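Local coordinates for type IV pilus secretin PilQ family protein (Vibrio cholerae, PDB 6W6M) that probably forms the outer-membrane channel, a ring of fourteen subunits, through which the type IV competence pilus passes, at residues A[266-271]-A[286-291]; A[424-429]-A[462-467]. One frame throughout, in Å; residues are numbered along the deposited sequence.

Interaction 1: residues A[266-271]-A[286-291]; sequences DIAAMI and ISIDER
A268 and I286 bring the two backbones nearest each other, their CA atoms 6.5 Å apart, where helix 266-271 lies over strand 286-289 and runs almost exactly against it, at 174° with the axes 8.8 Å apart. Two isoleucines rise from the strand toward the helix, and A268, whose CB faces the strand, meets both, I288 closely through its methyl and I286 mainly by its carbonyl. I288 lays the end of its longer branch on that methyl, with CD1 3.4 Å from A268 CB. The branch leaves beside the backbone N and opposite the carbonyl carbon (chi1 -65°), which leaves CG2 out of the contact. I286 reaches up with CD1, which lies by the A268 carbonyl oxygen and stays 4.3 Å from A268 CB. I286 CD1 also meets I271 CG2 at 3.9 Å, approached from a direction roughly at right angles to that of the carbonyl, so CD1 is set in the corner between the A268 oxygen and the I271 branch. The side chains of I271 and I286 themselves cross at about a right angle.

Strand 253-258, helix 264-271, strands 285-289 and 294-299 and helix 303-314 follow one another as a beta-alpha-beta-beta-alpha domain, of the kind repeated in secretin N-domains. Strand 285-289 is an outer strand of its three-stranded sheet, and L295 on the neighbouring strand continues the apolar floor beneath A268 and I288. Helix 303-314 covers the next flank of the core, its I311 touching I267 and I271. At the subunit interfaces, D289 packs on M270 of one neighbouring subunit, while M270 packs on D289 of another.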
# COMPACT_ATOMS: atom_id res chain seq x y z
N ASP A 266 -38.08 24.03 3.27
CA ASP A 266 -38.54 23.10 4.30
C ASP A 266 -39.90 22.52 3.95
O ASP A 266 -40.13 21.31 4.12
CB ASP A 266 -38.59 23.82 5.65
CG ASP A 266 -37.24 24.35 6.08
OD1 ASP A 266 -36.22 23.81 5.61
OD2 ASP A 266 -37.20 25.29 6.89
N ILE A 267 -40.82 23.35 3.46
CA ILE A 267 -42.15 22.88 3.13
C ILE A 267 -42.11 21.94 1.93
O ILE A 267 -42.82 20.92 1.91
CB ILE A 267 -43.09 24.08 2.89
CG1 ILE A 267 -43.48 24.69 4.23
CG2 ILE A 267 -44.31 23.66 2.12
CD1 ILE A 267 -44.49 25.78 4.13
N ALA A 268 -41.28 22.23 0.94
CA ALA A 268 -41.14 21.31 -0.18
C ALA A 268 -40.51 20.00 0.25
O ALA A 268 -40.77 18.96 -0.37
CB ALA A 268 -40.32 21.95 -1.29
N ALA A 269 -39.68 20.01 1.28
CA ALA A 269 -39.09 18.76 1.75
C ALA A 269 -40.09 17.96 2.58
O ALA A 269 -39.99 16.74 2.67
CB ALA A 269 -37.82 19.03 2.55
N MET A 270 -41.04 18.64 3.21
CA MET A 270 -42.05 17.91 3.97
C MET A 270 -43.16 17.36 3.10
O MET A 270 -43.59 16.22 3.30
CB MET A 270 -42.64 18.82 5.05
CG MET A 270 -43.87 18.25 5.70
SD MET A 270 -44.50 19.31 7.00
CE MET A 270 -44.19 20.92 6.30
N ILE A 271 -43.63 18.12 2.10
CA ILE A 271 -44.76 17.67 1.30
C ILE A 271 -44.32 16.60 0.31
O ILE A 271 -45.00 15.58 0.15
CB ILE A 271 -45.41 18.87 0.58
CG1 ILE A 271 -46.28 19.66 1.54
CG2 ILE A 271 -46.22 18.39 -0.60
CD1 ILE A 271 -47.35 18.85 2.20
N ILE A 286 -43.15 18.70 -6.82
CA ILE A 286 -42.97 20.11 -6.35
C ILE A 286 -41.62 20.63 -6.86
O ILE A 286 -40.69 19.81 -7.00
CB ILE A 286 -43.06 20.18 -4.82
CG1 ILE A 286 -42.75 18.83 -4.16
CG2 ILE A 286 -44.41 20.72 -4.38
CD1 ILE A 286 -42.92 18.83 -2.66
N SER A 287 -41.53 21.94 -7.12
CA SER A 287 -40.24 22.60 -7.30
C SER A 287 -40.20 23.87 -6.46
O SER A 287 -41.24 24.44 -6.12
CB SER A 287 -39.98 22.95 -8.76
OG SER A 287 -39.87 21.80 -9.56
N ILE A 288 -39.00 24.32 -6.16
CA ILE A 288 -38.79 25.50 -5.33
C ILE A 288 -38.30 26.64 -6.21
O ILE A 288 -37.50 26.46 -7.13
CB ILE A 288 -37.79 25.22 -4.19
CG1 ILE A 288 -38.36 24.20 -3.23
CG2 ILE A 288 -37.46 26.49 -3.44
CD1 ILE A 288 -37.83 22.81 -3.45
N ASP A 289 -38.78 27.85 -5.91
CA ASP A 289 -38.26 29.09 -6.47
C ASP A 289 -37.80 29.93 -5.29
O ASP A 289 -38.63 30.51 -4.57
CB ASP A 289 -39.30 29.81 -7.31
CG ASP A 289 -38.78 31.07 -7.91
OD1 ASP A 289 -37.87 31.01 -8.76
OD2 ASP A 289 -39.30 32.14 -7.54
N GLU A 290 -36.48 29.98 -5.08
CA GLU A 290 -35.90 30.60 -3.90
C GLU A 290 -35.90 32.11 -3.97
O GLU A 290 -35.96 32.77 -2.93
CB GLU A 290 -34.47 30.10 -3.71
CG GLU A 290 -34.32 29.01 -2.67
CD GLU A 290 -34.45 29.54 -1.26
OE1 GLU A 290 -33.91 30.63 -0.98
OE2 GLU A 290 -35.10 28.88 -0.43
N ARG A 291 -35.82 32.68 -5.17
CA ARG A 291 -35.73 34.13 -5.31
C ARG A 291 -36.93 34.81 -4.69
O ARG A 291 -36.80 35.85 -4.03
CB ARG A 291 -35.60 34.48 -6.79
CG ARG A 291 -34.88 35.76 -7.07
CD ARG A 291 -34.85 36.02 -8.55
NE ARG A 291 -36.12 36.56 -9.02
CZ ARG A 291 -36.34 37.85 -9.25
NH1 ARG A 291 -35.37 38.73 -9.09
NH2 ARG A 291 -37.52 38.24 -9.67

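Interaction 2: residues A[424-429]-A[462-467]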
# COMPACT_ATOMS: atom_id res chain seq x y z
N PRO A 424 -24.81 34.77 31.00
CA PRO A 424 -25.17 35.02 29.59
C PRO A 424 -26.67 34.99 29.31
O PRO A 424 -27.43 34.42 30.08
CB PRO A 424 -24.43 33.88 28.86
CG PRO A 424 -24.26 32.83 29.86
CD PRO A 424 -24.13 33.48 31.18
N ARG A 425 -27.11 35.60 28.21
CA ARG A 425 -28.51 35.62 27.82
C ARG A 425 -28.62 35.38 26.33
O ARG A 425 -27.69 35.62 25.57
CB ARG A 425 -29.20 36.95 28.12
CG ARG A 425 -28.80 37.62 29.37
CD ARG A 425 -28.79 39.10 29.16
NE ARG A 425 -30.01 39.57 28.53
CZ ARG A 425 -30.26 40.84 28.27
NH1 ARG A 425 -31.40 41.20 27.69
NH2 ARG A 425 -29.37 41.76 28.59
N LEU A 426 -29.81 34.97 25.91
CA LEU A 426 -30.10 34.76 24.50
C LEU A 426 -31.57 35.03 24.26
O LEU A 426 -32.39 34.91 25.16
CB LEU A 426 -29.78 33.33 24.06
CG LEU A 426 -28.36 32.81 24.08
CD1 LEU A 426 -28.40 31.36 23.74
CD2 LEU A 426 -27.56 33.56 23.07
N ILE A 427 -31.89 35.36 23.01
CA ILE A 427 -33.27 35.35 22.52
C ILE A 427 -33.29 34.49 21.26
O ILE A 427 -32.33 34.48 20.49
CB ILE A 427 -33.81 36.76 22.26
CG1 ILE A 427 -33.93 37.53 23.57
CG2 ILE A 427 -35.15 36.73 21.54
CD1 ILE A 427 -34.20 38.98 23.40
N THR A 428 -34.36 33.72 21.07
CA THR A 428 -34.44 32.79 19.95
C THR A 428 -35.90 32.49 19.65
O THR A 428 -36.80 32.92 20.37
CB THR A 428 -33.66 31.50 20.25
OG1 THR A 428 -33.58 30.70 19.07
CG2 THR A 428 -34.33 30.71 21.34
N THR A 429 -36.10 31.71 18.59
CA THR A 429 -37.44 31.29 18.10
C THR A 429 -37.74 29.87 18.60
O THR A 429 -36.78 29.09 18.73
CB THR A 429 -37.52 31.35 16.56
OG1 THR A 429 -37.29 32.69 16.12
CG2 THR A 429 -38.93 31.05 16.09
N LEU A 462 -16.72 30.32 28.06
CA LEU A 462 -17.97 30.38 28.87
C LEU A 462 -19.17 30.41 27.91
O LEU A 462 -19.36 31.43 27.24
CB LEU A 462 -17.93 31.63 29.75
CG LEU A 462 -19.28 32.14 30.24
CD1 LEU A 462 -19.75 31.36 31.45
CD2 LEU A 462 -19.21 33.63 30.56
N SER A 463 -19.93 29.32 27.84
CA SER A 463 -20.89 29.14 26.77
C SER A 463 -22.25 28.70 27.26
O SER A 463 -22.37 27.98 28.26
CB SER A 463 -20.39 28.14 25.74
OG SER A 463 -20.26 26.85 26.30
N LEU A 464 -23.28 29.12 26.52
CA LEU A 464 -24.65 28.67 26.70
C LEU A 464 -25.18 28.14 25.38
O LEU A 464 -25.07 28.80 24.35
CB LEU A 464 -25.54 29.79 27.21
CG LEU A 464 -27.02 29.49 27.38
CD1 LEU A 464 -27.25 28.42 28.42
CD2 LEU A 464 -27.77 30.75 27.74
N LYS A 465 -25.78 26.95 25.43
CA LYS A 465 -26.31 26.27 24.25
C LYS A 465 -27.70 25.74 24.59
O LYS A 465 -27.83 24.93 25.52
CB LYS A 465 -25.40 25.12 23.86
CG LYS A 465 -25.09 25.03 22.41
CD LYS A 465 -23.94 24.09 22.21
CE LYS A 465 -22.78 24.50 23.08
NZ LYS A 465 -22.40 25.92 22.85
N VAL A 466 -28.73 26.16 23.86
CA VAL A 466 -30.08 25.85 24.29
C VAL A 466 -31.02 25.60 23.11
O VAL A 466 -30.88 26.18 22.03
CB VAL A 466 -30.63 26.97 25.22
CG1 VAL A 466 -30.72 28.29 24.49
CG2 VAL A 466 -31.95 26.58 25.83
N THR A 467 -31.99 24.68 23.34
CA THR A 467 -33.17 24.49 22.49
C THR A 467 -34.45 24.48 23.33
O THR A 467 -34.62 23.61 24.20
CB THR A 467 -33.09 23.19 21.68
OG1 THR A 467 -31.75 22.97 21.24
CG2 THR A 467 -33.98 23.28 20.46
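L426 is the bump that fits against L464 and V466, and the interlocking of these three side chains sets the shape of the contact. Its CD1 fits into the corner formed by V466 CG1, 3.9 Å away, and L464 CD2, at 4.1 Å. L426 and each of its two partners point past one another from their own strands, so the branches interleave. L464 swings CG opposite its backbone N (chi1 177°), which carries CD2 to its side of that corner. Two residues earlier on the same face of the strand, the ring of P424 lies over the base of L464, with CG 4.2 Å from L464 CB.

Strands 424-429 and 462-467 run the same way, crossing at -31° with axes 7.8 Å apart. Their side chains point toward each other while their backbone bonds go to separate sheets, L426 with I323 and S463 with T483, so two sheets pack face to face, as in the double-walled barrel of secretins. I436, V482 and L480 extend the filling on the second sheet, and P424 also packs on I523 of a neighbouring subunit. With only carbon atoms meeting across it, this buried contact depends on close fit and the exclusion of water, and polar pairing is left to the sheets themselves.

Interaction 1 and interaction 2 are two versions of one principle, an apolar layer between pieces of secondary structure, used at successive levels of the subunit. The chain completes 266-271 with 286-291 before it reaches 424-429 with 462-467. Their centres lie 30 Å apart and their nearest atoms about 11 Å, so they do not touch. The first packs a helix on the edge strand of a small alpha-beta domain, the second joins two sheets of the secretin region. What they share is the ring: both reach the same neighbouring subunit, where E290 packs on K431 of that chain and P424 and R425 pair with one of its strands, continuing the sheet across the interface.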